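Chromosome-partitioning protein ParB (Caulobacter vibrioides NA1000, PDB 6S6H) binds the centromeric parS DNA site through the DNA-binding domain described here and takes part in partitioning the chromosome before cell division. Local coordinates at residues I9-Q14 / A42-K47; N19-A24 / S67-G72; A76-A81 / R103-L108. All coordinates share one frame; numbering follows the deposited sequence.

Interaction 1. Residues I9-Q14 / A42-K47. With nucleotides of chain C.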
loop_
_atom_site.group_PDB
_atom_site.type_symbol
_atom_site.label_atom_id
_atom_site.label_comp_id
_atom_site.label_asym_id
_atom_site.label_seq_id
_atom_site.Cartn_x
_atom_site.Cartn_y
_atom_site.Cartn_z
ATOM N N ILE B 9 21.143 -5.157 -6.839
ATOM C CA ILE B 9 20.159 -6.231 -7.176
ATOM C C ILE B 9 19.054 -6.240 -6.114
ATOM O O ILE B 9 17.870 -6.287 -6.501
ATOM C CB ILE B 9 20.857 -7.601 -7.297
ATOM C CG1 ILE B 9 21.768 -7.655 -8.525
ATOM C CG2 ILE B 9 19.844 -8.737 -7.307
ATOM C CD1 ILE B 9 22.750 -8.798 -8.508
ATOM N N ILE B 10 19.433 -6.201 -4.832
ATOM C CA ILE B 10 18.489 -6.193 -3.673
ATOM C C ILE B 10 17.632 -4.923 -3.747
ATOM O O ILE B 10 16.396 -5.036 -3.633
ATOM C CB ILE B 10 19.255 -6.314 -2.337
ATOM C CG1 ILE B 10 19.919 -7.687 -2.196
ATOM C CG2 ILE B 10 18.343 -6.013 -1.157
ATOM C CD1 ILE B 10 21.056 -7.730 -1.202
ATOM N N GLU B 11 18.272 -3.770 -3.950
ATOM C CA GLU B 11 17.614 -2.439 -4.049
ATOM C C GLU B 11 16.514 -2.467 -5.117
ATOM O O GLU B 11 15.444 -1.888 -4.867
ATOM C CB GLU B 11 18.643 -1.357 -4.380
ATOM C CG GLU B 11 19.450 -0.901 -3.178
ATOM C CD GLU B 11 20.535 0.114 -3.496
ATOM O OE1 GLU B 11 20.751 1.019 -2.671
ATOM O OE2 GLU B 11 21.162 -0.001 -4.564
ATOM N N ASN B 12 16.763 -3.112 -6.259
ATOM C CA ASN B 12 15.917 -2.982 -7.478
ATOM C C ASN B 12 14.781 -4.015 -7.484
ATOM O O ASN B 12 13.945 -3.944 -8.402
ATOM C CB ASN B 12 16.757 -3.041 -8.756
ATOM C CG ASN B 12 17.346 -1.691 -9.110
ATOM O OD1 ASN B 12 16.803 -0.976 -9.948
ATOM N ND2 ASN B 12 18.432 -1.318 -8.452
ATOM N N VAL B 13 14.720 -4.916 -6.502
ATOM C CA VAL B 13 13.608 -5.907 -6.376
ATOM C C VAL B 13 12.278 -5.143 -6.336
ATOM O O VAL B 13 11.377 -5.493 -7.124
ATOM C CB VAL B 13 13.782 -6.812 -5.139
ATOM C CG1 VAL B 13 12.521 -7.622 -4.843
ATOM C CG2 VAL B 13 14.991 -7.726 -5.284
ATOM N N GLN B 14 12.175 -4.130 -5.467
ATOM C CA GLN B 14 10.930 -3.347 -5.223
ATOM C C GLN B 14 10.708 -2.324 -6.348
ATOM O O GLN B 14 9.544 -1.926 -6.542
ATOM C CB GLN B 14 10.981 -2.667 -3.851
ATOM C CG GLN B 14 11.925 -1.470 -3.776
ATOM C CD GLN B 14 12.217 -1.053 -2.352
ATOM O OE1 GLN B 14 11.419 -1.273 -1.440
ATOM N NE2 GLN B 14 13.372 -0.436 -2.153
ATOM N N ALA B 42 16.193 -5.641 4.792
ATOM C CA ALA B 42 15.347 -4.521 5.265
ATOM C C ALA B 42 16.139 -3.210 5.210
ATOM O O ALA B 42 15.642 -2.251 4.592
ATOM C CB ALA B 42 14.845 -4.809 6.659
ATOM N N GLN B 43 17.331 -3.178 5.813
ATOM C CA GLN B 43 18.205 -1.973 5.857
ATOM C C GLN B 43 18.635 -1.587 4.433
ATOM O O GLN B 43 18.730 -0.381 4.164
ATOM C CB GLN B 43 19.418 -2.208 6.761
ATOM C CG GLN B 43 19.084 -2.165 8.245
ATOM C CD GLN B 43 20.306 -2.201 9.133
ATOM O OE1 GLN B 43 21.443 -2.106 8.675
ATOM N NE2 GLN B 43 20.078 -2.349 10.430
ATOM N N THR B 44 18.868 -2.572 3.557
ATOM C CA THR B 44 19.296 -2.368 2.145
ATOM C C THR B 44 18.180 -1.677 1.352
ATOM O O THR B 44 18.502 -0.746 0.592
ATOM C CB THR B 44 19.699 -3.689 1.474
ATOM O OG1 THR B 44 20.684 -4.318 2.293
ATOM C CG2 THR B 44 20.244 -3.505 0.074
ATOM N N ILE B 45 16.927 -2.117 1.517
ATOM C CA ILE B 45 15.766 -1.649 0.701
ATOM C C ILE B 45 15.030 -0.510 1.420
ATOM O O ILE B 45 14.032 -0.031 0.857
ATOM C CB ILE B 45 14.819 -2.818 0.351
ATOM C CG1 ILE B 45 13.964 -3.258 1.542
ATOM C CG2 ILE B 45 15.603 -3.979 -0.243
ATOM C CD1 ILE B 45 12.910 -4.282 1.193
ATOM N N GLY B 46 15.494 -0.092 2.604
ATOM C CA GLY B 46 14.894 1.009 3.386
ATOM C C GLY B 46 13.500 0.665 3.888
ATOM O O GLY B 46 12.636 1.557 3.883
ATOM N N LYS B 47 13.289 -0.583 4.314
ATOM C CA LYS B 47 12.005 -1.091 4.872
ATOM C C LYS B 47 12.272 -1.721 6.243
ATOM O O LYS B 47 13.443 -1.748 6.667
ATOM C CB LYS B 47 11.368 -2.105 3.915
ATOM C CG LYS B 47 10.758 -1.505 2.653
ATOM C CD LYS B 47 9.428 -0.829 2.899
ATOM C CE LYS B 47 9.184 0.354 1.986
ATOM N NZ LYS B 47 9.132 -0.056 0.564
ATOM P P DA C 14 8.034 -0.302 6.578
ATOM O OP1 DA C 14 9.070 0.754 6.481
ATOM O OP2 DA C 14 8.373 -1.706 6.224
ATOM O "O5'" DA C 14 7.474 -0.229 8.065
ATOM C "C5'" DA C 14 6.968 1.017 8.571
ATOM C "C4'" DA C 14 6.549 0.871 10.013
ATOM O "O4'" DA C 14 5.400 -0.002 10.104
ATOM C "C3'" DA C 14 7.598 0.266 10.940
ATOM O "O3'" DA C 14 7.426 0.900 12.206
ATOM C "C2'" DA C 14 7.212 -1.201 10.982
ATOM C "C1'" DA C 14 5.699 -1.115 10.934
ATOM N N9 DA C 14 5.017 -2.279 10.373
ATOM C C8 DA C 14 5.388 -3.059 9.304
ATOM N N7 DA C 14 4.538 -4.019 9.032
ATOM C C5 DA C 14 3.534 -3.852 9.975
ATOM C C6 DA C 14 2.341 -4.554 10.221
ATOM N N6 DA C 14 1.941 -5.608 9.506
ATOM N N1 DA C 14 1.564 -4.132 11.243
ATOM C C2 DA C 14 1.965 -3.072 11.959
ATOM N N3 DA C 14 3.065 -2.336 11.827
ATOM C C4 DA C 14 3.814 -2.781 10.803
#

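Interaction 2. Residues N19-A24 / S67-G72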
loop_
_atom_site.group_PDB
_atom_site.type_symbol
_atom_site.label_atom_id
_atom_site.label_comp_id
_atom_site.label_asym_id
_atom_site.label_seq_id
_atom_site.Cartn_x
_atom_site.Cartn_y
_atom_site.Cartn_z
ATOM N N ASN B 19 5.080 -8.560 -9.007
ATOM C CA ASN B 19 3.957 -8.781 -8.062
ATOM C C ASN B 19 4.564 -9.212 -6.720
ATOM O O ASN B 19 5.761 -9.543 -6.686
ATOM C CB ASN B 19 2.909 -9.744 -8.635
ATOM C CG ASN B 19 3.379 -11.177 -8.764
ATOM O OD1 ASN B 19 4.063 -11.702 -7.889
ATOM N ND2 ASN B 19 2.984 -11.834 -9.841
ATOM N N VAL B 20 3.772 -9.190 -5.649
ATOM C CA VAL B 20 4.255 -9.376 -4.247
ATOM C C VAL B 20 4.965 -10.733 -4.107
ATOM O O VAL B 20 5.958 -10.790 -3.359
ATOM C CB VAL B 20 3.106 -9.214 -3.233
ATOM C CG1 VAL B 20 2.079 -10.331 -3.339
ATOM C CG2 VAL B 20 3.627 -9.097 -1.810
ATOM N N LEU B 21 4.482 -11.780 -4.786
ATOM C CA LEU B 21 5.035 -13.160 -4.675
ATOM C C LEU B 21 6.375 -13.260 -5.419
ATOM O O LEU B 21 7.247 -14.023 -4.955
ATOM C CB LEU B 21 4.021 -14.168 -5.225
ATOM C CG LEU B 21 2.757 -14.348 -4.387
ATOM C CD1 LEU B 21 1.768 -15.264 -5.091
ATOM C CD2 LEU B 21 3.088 -14.883 -2.998
ATOM N N GLU B 22 6.529 -12.535 -6.529
ATOM C CA GLU B 22 7.797 -12.468 -7.302
ATOM C C GLU B 22 8.858 -11.749 -6.457
ATOM O O GLU B 22 10.028 -12.184 -6.485
ATOM C CB GLU B 22 7.574 -11.783 -8.652
ATOM C CG GLU B 22 6.816 -12.651 -9.642
ATOM C CD GLU B 22 6.313 -11.931 -10.881
ATOM O OE1 GLU B 22 6.245 -10.691 -10.858
ATOM O OE2 GLU B 22 5.978 -12.615 -11.863
ATOM N N GLU B 23 8.457 -10.705 -5.724
ATOM C CA GLU B 23 9.336 -9.952 -4.788
ATOM C C GLU B 23 9.771 -10.875 -3.645
ATOM O O GLU B 23 10.962 -10.836 -3.277
ATOM C CB GLU B 23 8.622 -8.721 -4.230
ATOM C CG GLU B 23 8.376 -7.650 -5.275
ATOM C CD GLU B 23 7.882 -6.321 -4.732
ATOM O OE1 GLU B 23 7.502 -5.458 -5.555
ATOM O OE2 GLU B 23 7.881 -6.156 -3.496
ATOM N N ALA B 24 8.836 -11.664 -3.109
ATOM C CA ALA B 24 9.062 -12.629 -2.007
ATOM C C ALA B 24 10.151 -13.633 -2.404
ATOM O O ALA B 24 11.162 -13.728 -1.676
ATOM C CB ALA B 24 7.772 -13.330 -1.668
ATOM N N SER B 67 -2.725 -17.859 -6.411
ATOM C CA SER B 67 -3.453 -17.569 -7.677
ATOM C C SER B 67 -4.339 -16.328 -7.506
ATOM O O SER B 67 -4.332 -15.475 -8.413
ATOM C CB SER B 67 -4.259 -18.754 -8.140
ATOM O OG SER B 67 -3.443 -19.913 -8.241
ATOM N N TYR B 68 -5.067 -16.221 -6.390
ATOM C CA TYR B 68 -5.944 -15.060 -6.076
ATOM C C TYR B 68 -5.098 -13.782 -5.983
ATOM O O TYR B 68 -5.562 -12.740 -6.484
ATOM C CB TYR B 68 -6.750 -15.287 -4.793
ATOM C CG TYR B 68 -7.771 -16.397 -4.860
ATOM C CD1 TYR B 68 -8.639 -16.518 -5.935
ATOM C CD2 TYR B 68 -7.892 -17.316 -3.831
ATOM C CE1 TYR B 68 -9.579 -17.535 -5.998
ATOM C CE2 TYR B 68 -8.828 -18.336 -3.875
ATOM C CZ TYR B 68 -9.676 -18.446 -4.963
ATOM O OH TYR B 68 -10.602 -19.448 -5.011
ATOM N N LEU B 69 -3.910 -13.858 -5.368
ATOM C CA LEU B 69 -2.955 -12.720 -5.240
ATOM C C LEU B 69 -2.529 -12.238 -6.631
ATOM O O LEU B 69 -2.606 -11.022 -6.881
ATOM C CB LEU B 69 -1.725 -13.155 -4.436
ATOM C CG LEU B 69 -1.797 -12.916 -2.930
ATOM C CD1 LEU B 69 -0.527 -13.406 -2.248
ATOM C CD2 LEU B 69 -2.032 -11.443 -2.622
ATOM N N VAL B 70 -2.079 -13.162 -7.484
ATOM C CA VAL B 70 -1.581 -12.872 -8.862
ATOM C C VAL B 70 -2.715 -12.248 -9.686
ATOM O O VAL B 70 -2.435 -11.276 -10.417
ATOM C CB VAL B 70 -1.015 -14.137 -9.535
ATOM C CG1 VAL B 70 -0.805 -13.944 -11.032
ATOM C CG2 VAL B 70 0.274 -14.588 -8.865
ATOM N N SER B 71 -3.935 -12.785 -9.567
ATOM C CA SER B 71 -5.135 -12.358 -10.338
ATOM C C SER B 71 -5.693 -11.043 -9.778
ATOM O O SER B 71 -6.361 -10.321 -10.543
ATOM C CB SER B 71 -6.186 -13.443 -10.358
ATOM O OG SER B 71 -6.713 -13.670 -9.061
ATOM N N GLY B 72 -5.433 -10.747 -8.498
ATOM C CA GLY B 72 -5.848 -9.498 -7.831
ATOM C C GLY B 72 -7.215 -9.614 -7.177
ATOM O O GLY B 72 -7.763 -8.572 -6.779
#

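Interaction 3. Residues A76-A81 / R103-L108. With nucleotides of chain C; nucleotides of chain D.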
loop_
_atom_site.group_PDB
_atom_site.type_symbol
_atom_site.label_atom_id
_atom_site.label_comp_id
_atom_site.label_asym_id
_atom_site.label_seq_id
_atom_site.Cartn_x
_atom_site.Cartn_y
_atom_site.Cartn_z
ATOM N N ALA B 76 -2.355 -8.359 -0.810
ATOM C CA ALA B 76 -1.310 -8.873 0.107
ATOM C C ALA B 76 -1.830 -8.852 1.552
ATOM O O ALA B 76 -1.540 -9.806 2.288
ATOM C CB ALA B 76 -0.052 -8.050 -0.041
ATOM N N GLY B 77 -2.566 -7.799 1.927
ATOM C CA GLY B 77 -3.161 -7.605 3.266
ATOM C C GLY B 77 -4.127 -8.721 3.634
ATOM O O GLY B 77 -4.043 -9.225 4.772
ATOM N N HIS B 78 -5.013 -9.095 2.706
ATOM C CA HIS B 78 -5.984 -10.212 2.862
ATOM C C HIS B 78 -5.226 -11.529 3.064
ATOM O O HIS B 78 -5.510 -12.235 4.053
ATOM C CB HIS B 78 -6.921 -10.293 1.648
ATOM C CG HIS B 78 -7.855 -9.136 1.515
ATOM N ND1 HIS B 78 -7.668 -8.149 0.567
ATOM C CD2 HIS B 78 -8.970 -8.803 2.202
ATOM C CE1 HIS B 78 -8.628 -7.254 0.676
ATOM N NE2 HIS B 78 -9.441 -7.634 1.672
ATOM N N ALA B 79 -4.290 -11.832 2.157
ATOM C CA ALA B 79 -3.520 -13.097 2.104
ATOM C C ALA B 79 -2.745 -13.304 3.410
ATOM O O ALA B 79 -2.835 -14.413 3.984
ATOM C CB ALA B 79 -2.593 -13.078 0.915
ATOM N N ARG B 80 -2.007 -12.283 3.857
ATOM C CA ARG B 80 -1.185 -12.320 5.097
ATOM C C ARG B 80 -2.092 -12.577 6.309
ATOM O O ARG B 80 -1.703 -13.383 7.179
ATOM C CB ARG B 80 -0.423 -11.004 5.254
ATOM C CG ARG B 80 0.605 -10.996 6.375
ATOM C CD ARG B 80 1.113 -9.587 6.604
ATOM N NE ARG B 80 0.065 -8.724 7.136
ATOM C CZ ARG B 80 0.026 -7.396 7.032
ATOM N NH1 ARG B 80 0.978 -6.737 6.389
ATOM N NH2 ARG B 80 -0.983 -6.729 7.566
ATOM N N ALA B 81 -3.267 -11.939 6.345
ATOM C CA ALA B 81 -4.238 -11.998 7.464
ATOM C C ALA B 81 -4.742 -13.432 7.684
ATOM O O ALA B 81 -5.156 -13.720 8.816
ATOM C CB ALA B 81 -5.382 -11.045 7.207
ATOM N N ARG B 103 -9.359 -5.334 7.378
ATOM C CA ARG B 103 -9.750 -5.177 8.806
ATOM C C ARG B 103 -10.787 -6.250 9.170
ATOM O O ARG B 103 -10.606 -6.927 10.204
ATOM C CB ARG B 103 -10.277 -3.758 9.063
ATOM C CG ARG B 103 -9.630 -3.070 10.256
ATOM C CD ARG B 103 -8.336 -2.364 9.897
ATOM N NE ARG B 103 -7.308 -3.287 9.426
ATOM C CZ ARG B 103 -6.378 -2.999 8.516
ATOM N NH1 ARG B 103 -6.333 -1.806 7.945
ATOM N NH2 ARG B 103 -5.494 -3.916 8.163
ATOM N N GLU B 104 -11.827 -6.407 8.347
ATOM C CA GLU B 104 -12.891 -7.431 8.533
ATOM C C GLU B 104 -12.266 -8.828 8.444
ATOM O O GLU B 104 -12.668 -9.707 9.230
ATOM C CB GLU B 104 -14.006 -7.244 7.501
ATOM C CG GLU B 104 -14.916 -6.065 7.806
ATOM C CD GLU B 104 -15.932 -5.729 6.729
ATOM O OE1 GLU B 104 -15.615 -5.927 5.541
ATOM O OE2 GLU B 104 -17.042 -5.271 7.082
ATOM N N THR B 105 -11.312 -9.016 7.528
ATOM C CA THR B 105 -10.594 -10.298 7.304
ATOM C C THR B 105 -9.790 -10.663 8.561
ATOM O O THR B 105 -9.814 -11.842 8.945
ATOM C CB THR B 105 -9.716 -10.219 6.047
ATOM O OG1 THR B 105 -10.574 -9.918 4.947
ATOM C CG2 THR B 105 -8.951 -11.496 5.770
ATOM N N GLU B 106 -9.105 -9.690 9.169
ATOM C CA GLU B 106 -8.344 -9.862 10.438
ATOM C C GLU B 106 -9.293 -10.340 11.545
ATOM O O GLU B 106 -8.879 -11.214 12.330
ATOM C CB GLU B 106 -7.649 -8.555 10.826
ATOM C CG GLU B 106 -6.439 -8.252 9.962
ATOM C CD GLU B 106 -5.950 -6.814 9.989
ATOM O OE1 GLU B 106 -6.500 -6.004 10.768
ATOM O OE2 GLU B 106 -5.015 -6.507 9.224
ATOM N N ALA B 107 -10.513 -9.792 11.598
ATOM C CA ALA B 107 -11.568 -10.154 12.576
ATOM C C ALA B 107 -11.990 -11.610 12.361
ATOM O O ALA B 107 -12.112 -12.344 13.360
ATOM C CB ALA B 107 -12.737 -9.206 12.462
ATOM N N LEU B 108 -12.187 -12.010 11.102
ATOM C CA LEU B 108 -12.570 -13.395 10.718
ATOM C C LEU B 108 -11.500 -14.373 11.220
ATOM O O LEU B 108 -11.881 -15.412 11.795
ATOM C CB LEU B 108 -12.725 -13.462 9.195
ATOM C CG LEU B 108 -13.135 -14.815 8.616
ATOM C CD1 LEU B 108 -14.452 -15.292 9.209
ATOM C CD2 LEU B 108 -13.234 -14.734 7.100
ATOM P P DT C 12 -2.149 -4.073 -0.073
ATOM O OP1 DT C 12 -1.466 -4.299 -1.371
ATOM O OP2 DT C 12 -2.438 -5.229 0.818
ATOM O "O5'" DT C 12 -1.290 -3.007 0.735
ATOM C "C5'" DT C 12 -0.954 -1.759 0.127
ATOM C "C4'" DT C 12 0.153 -1.073 0.889
ATOM O "O4'" DT C 12 -0.328 -0.616 2.172
ATOM C "C3'" DT C 12 1.387 -1.923 1.176
ATOM O "O3'" DT C 12 2.515 -1.068 0.990
ATOM C "C2'" DT C 12 1.204 -2.351 2.621
ATOM C "C1'" DT C 12 0.414 -1.199 3.234
ATOM N N1 DT C 12 -0.552 -1.544 4.306
ATOM C C2 DT C 12 -0.700 -0.659 5.349
ATOM O O2 DT C 12 -0.031 0.354 5.464
ATOM N N3 DT C 12 -1.654 -1.016 6.271
ATOM C C4 DT C 12 -2.467 -2.136 6.241
ATOM O O4 DT C 12 -3.277 -2.330 7.145
ATOM C C5 DT C 12 -2.261 -3.016 5.113
ATOM C C7 DT C 12 -3.091 -4.255 4.999
ATOM C C6 DT C 12 -1.342 -2.669 4.204
ATOM P P DC D 8 -5.604 -3.159 17.764
ATOM O OP1 DC D 8 -5.811 -2.604 19.123
ATOM O OP2 DC D 8 -6.762 -3.719 17.015
ATOM O "O5'" DC D 8 -4.880 -2.040 16.887
ATOM C "C5'" DC D 8 -3.680 -1.422 17.386
ATOM C "C4'" DC D 8 -3.094 -0.472 16.367
ATOM O "O4'" DC D 8 -2.614 -1.199 15.211
ATOM C "C3'" DC D 8 -4.059 0.581 15.817
ATOM O "O3'" DC D 8 -3.316 1.782 15.589
ATOM C "C2'" DC D 8 -4.480 -0.006 14.483
ATOM C "C1'" DC D 8 -3.160 -0.610 14.039
ATOM N N1 DC D 8 -3.199 -1.642 12.989
ATOM C C2 DC D 8 -2.127 -1.720 12.092
ATOM O O2 DC D 8 -1.197 -0.905 12.196
ATOM N N3 DC D 8 -2.134 -2.675 11.134
ATOM C C4 DC D 8 -3.152 -3.535 11.057
ATOM N N4 DC D 8 -3.117 -4.460 10.096
ATOM C C5 DC D 8 -4.253 -3.483 11.962
ATOM C C6 DC D 8 -4.232 -2.534 12.907
ATOM P P DG C 11 -9.066 -3.196 1.844
ATOM O OP1 DG C 11 -9.693 -4.243 0.996
ATOM O OP2 DG C 11 -9.135 -3.325 3.325
ATOM O "O5'" DG C 11 -7.529 -2.991 1.474
ATOM C "C5'" DG C 11 -7.115 -2.751 0.123
ATOM C "C4'" DG C 11 -5.662 -2.337 0.094
ATOM O "O4'" DG C 11 -5.438 -1.258 1.033
ATOM C "C3'" DG C 11 -4.662 -3.432 0.472
ATOM O "O3'" DG C 11 -3.508 -3.290 -0.370
ATOM C "C2'" DG C 11 -4.413 -3.174 1.949
ATOM C "C1'" DG C 11 -4.540 -1.663 2.057
ATOM N N9 DG C 11 -5.073 -1.188 3.328
ATOM C C8 DG C 11 -6.134 -1.708 4.030
ATOM N N7 DG C 11 -6.393 -1.049 5.128
ATOM C C5 DG C 11 -5.443 -0.037 5.153
ATOM C C6 DG C 11 -5.213 0.983 6.111
ATOM O O6 DG C 11 -5.829 1.209 7.159
ATOM N N1 DG C 11 -4.145 1.795 5.747
ATOM C C2 DG C 11 -3.390 1.645 4.610
ATOM N N2 DG C 11 -2.401 2.532 4.435
ATOM N N3 DG C 11 -3.590 0.693 3.712
ATOM C C4 DG C 11 -4.625 -0.106 4.045
HETATM O O HOH W 1 -3.391 -8.082 7.570
#

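Interaction 1. Residues I9-Q14 / A42-K47
Gln14 NE2 donates to the carbonyl oxygen Ile45 O over 3.1 Å, a nearly straight bond with an angle of 164° at the hydrogen. The donor lies in the carbonyl plane and meets a lone pair of the oxygen, while that oxygen stays close to the plane of the Gln14 amide. The amide thus meets the backbone near the C-terminal end of helix 38-45 edge-on, and the bond fixes its rotation. Its reach comes from a chi1 of 74°, which places CG between the backbone N and the carbonyl carbon, followed by an extended chain. At the other corner of the same amide, Gln14 OE1 receives a weak, 3.3 Å bond from Lys47 NZ. The lysine chain is bent at three torsions, and its methylenes pass the DNA backbone, with Lys47 CD 3.6 Å from OP2 of DA14 of chain C.

Deeper in, Ile10 meets two side chains at about right angles with a single methyl: Ile10 CG2 lies 3.4 Å from Thr44 CG2 and 3.5 Å from Ile45 CG2. Thr44 turns its methyl into this contact, and its hydroxyl bonds instead to Asn40 O. Tyr27 of helix 20-34 packs on both Val13 and Ile45. Gly46, with positive phi, is the first residue to leave helical geometry, and the chain turns there toward helix 49-57, as in the first helix and turn of a helix-turn-helix motif.

Interaction 2. Residues N19-A24 / S67-G72
Leu21 and Leu69 cross at about a right angle, and the main meeting point is Leu69 CD1. It sits against the forked end of the other leucine, 4.0 Å from Leu21 CD2, just as close to CG and nearly so to CD1. Val20 approaches the same methyl from the neighbouring position on its helix, again roughly perpendicular, with Val20 CG1 4.2 Å from Leu69 CD1. A chi1 of 67° sets this valine branch between the backbone N and the carbonyl carbon and turns it toward Leu69. On the outer flank Val70 presents its CG2, the branch anti to the carbonyl carbon. This methyl is shared: Leu21 CD1 stands 4.1 Å from Val70 CG2, across at about a right angle, and Asn19 ND2 comes within 4.0 Å of Val70 CG2 at a slant.

The amide nitrogen packs on the valine, while the oxygen of the same group caps the helix. Asn19 OD1 accepts from Glu22 N over 2.9 Å, and Glu22 OE1 in turn accepts from Asn19 N over 3.1 Å, so a capping box closes the start of helix 20-34 and fixes the rotation of the Asn19 amide. Leu58 adds to the apolar side by touching both Val20 and Leu21.

The axes of the short helical segments approach to 10.6 Å, at 116°, a steep crossing bridged by side chains. The contact is a surface seam of the all-helical ParB DNA-binding domain, joining the N-terminally capped end of helix 20-34 to the C-terminal end of helix 63-71.

Interaction 3. Residues A76-A81 / R103-L108
Thr105 divides its two branches between His78 and Ala81. Its hydroxyl lies in the plane of the imidazole, at the ring's edge, with Thr105 OG1 3.4 Å from His78 CD2; its methyl, anti to the backbone N, rests on Ala81 CB. The hydroxyl's hydrogen bond goes to Ser101 O, and the ring is pinned through ND1 to Thr75 and through NE2 to Leu100 O.

Arg103 leaves its helix pointing away from 76-81 but folds back at chi2 (86°) and chi3 (-63°). Its guanidinium then grips Glu106 side-on, NE to OE1 and NH2 to OE2, with both nitrogens above the carboxylate plane. Arg103 NH2 also donates to O4 of DT12 of chain C, 2.9 Å away. Glu106 is extended beyond CG, and its OE2 also accepts from N4 of DC8 of chain D at 2.9 Å. A water links Glu106 OE2 to Gly77 O and Arg80 NH2, and Arg80 itself reaches a guanine O6. Gly77 N donates to OP2 of DT12 of chain C over 2.8 Å.

These two segments, nearly parallel at 7°, thus form a base-reading surface, in which a salt-bridged Arg-Glu pair contacts bases of both strands of the parS site.

How the interactions relate
Interaction 2 lies between the other two, its centre about 18 Å from that of interaction 1 and about 16 Å from that of interaction 3. Along the chain, interactions 1 and 2 interlock, since 19-24 falls between 9-14 and 42-47; they touch where Val13 CG1 lies 3.9 Å from Glu23 O. Interaction 3 follows in series and packs on interaction 2 through Leu69, whose CD1 is 3.8 Å from Ala79 CB. Interactions 1 and 3 stay about 11 Å apart at their nearest atoms, yet both meet the DNA, the first at the sugar-phosphate backbone and the third at bases as well. Interaction 2 stands back, its nearest atom about 6 Å from the nucleic acid.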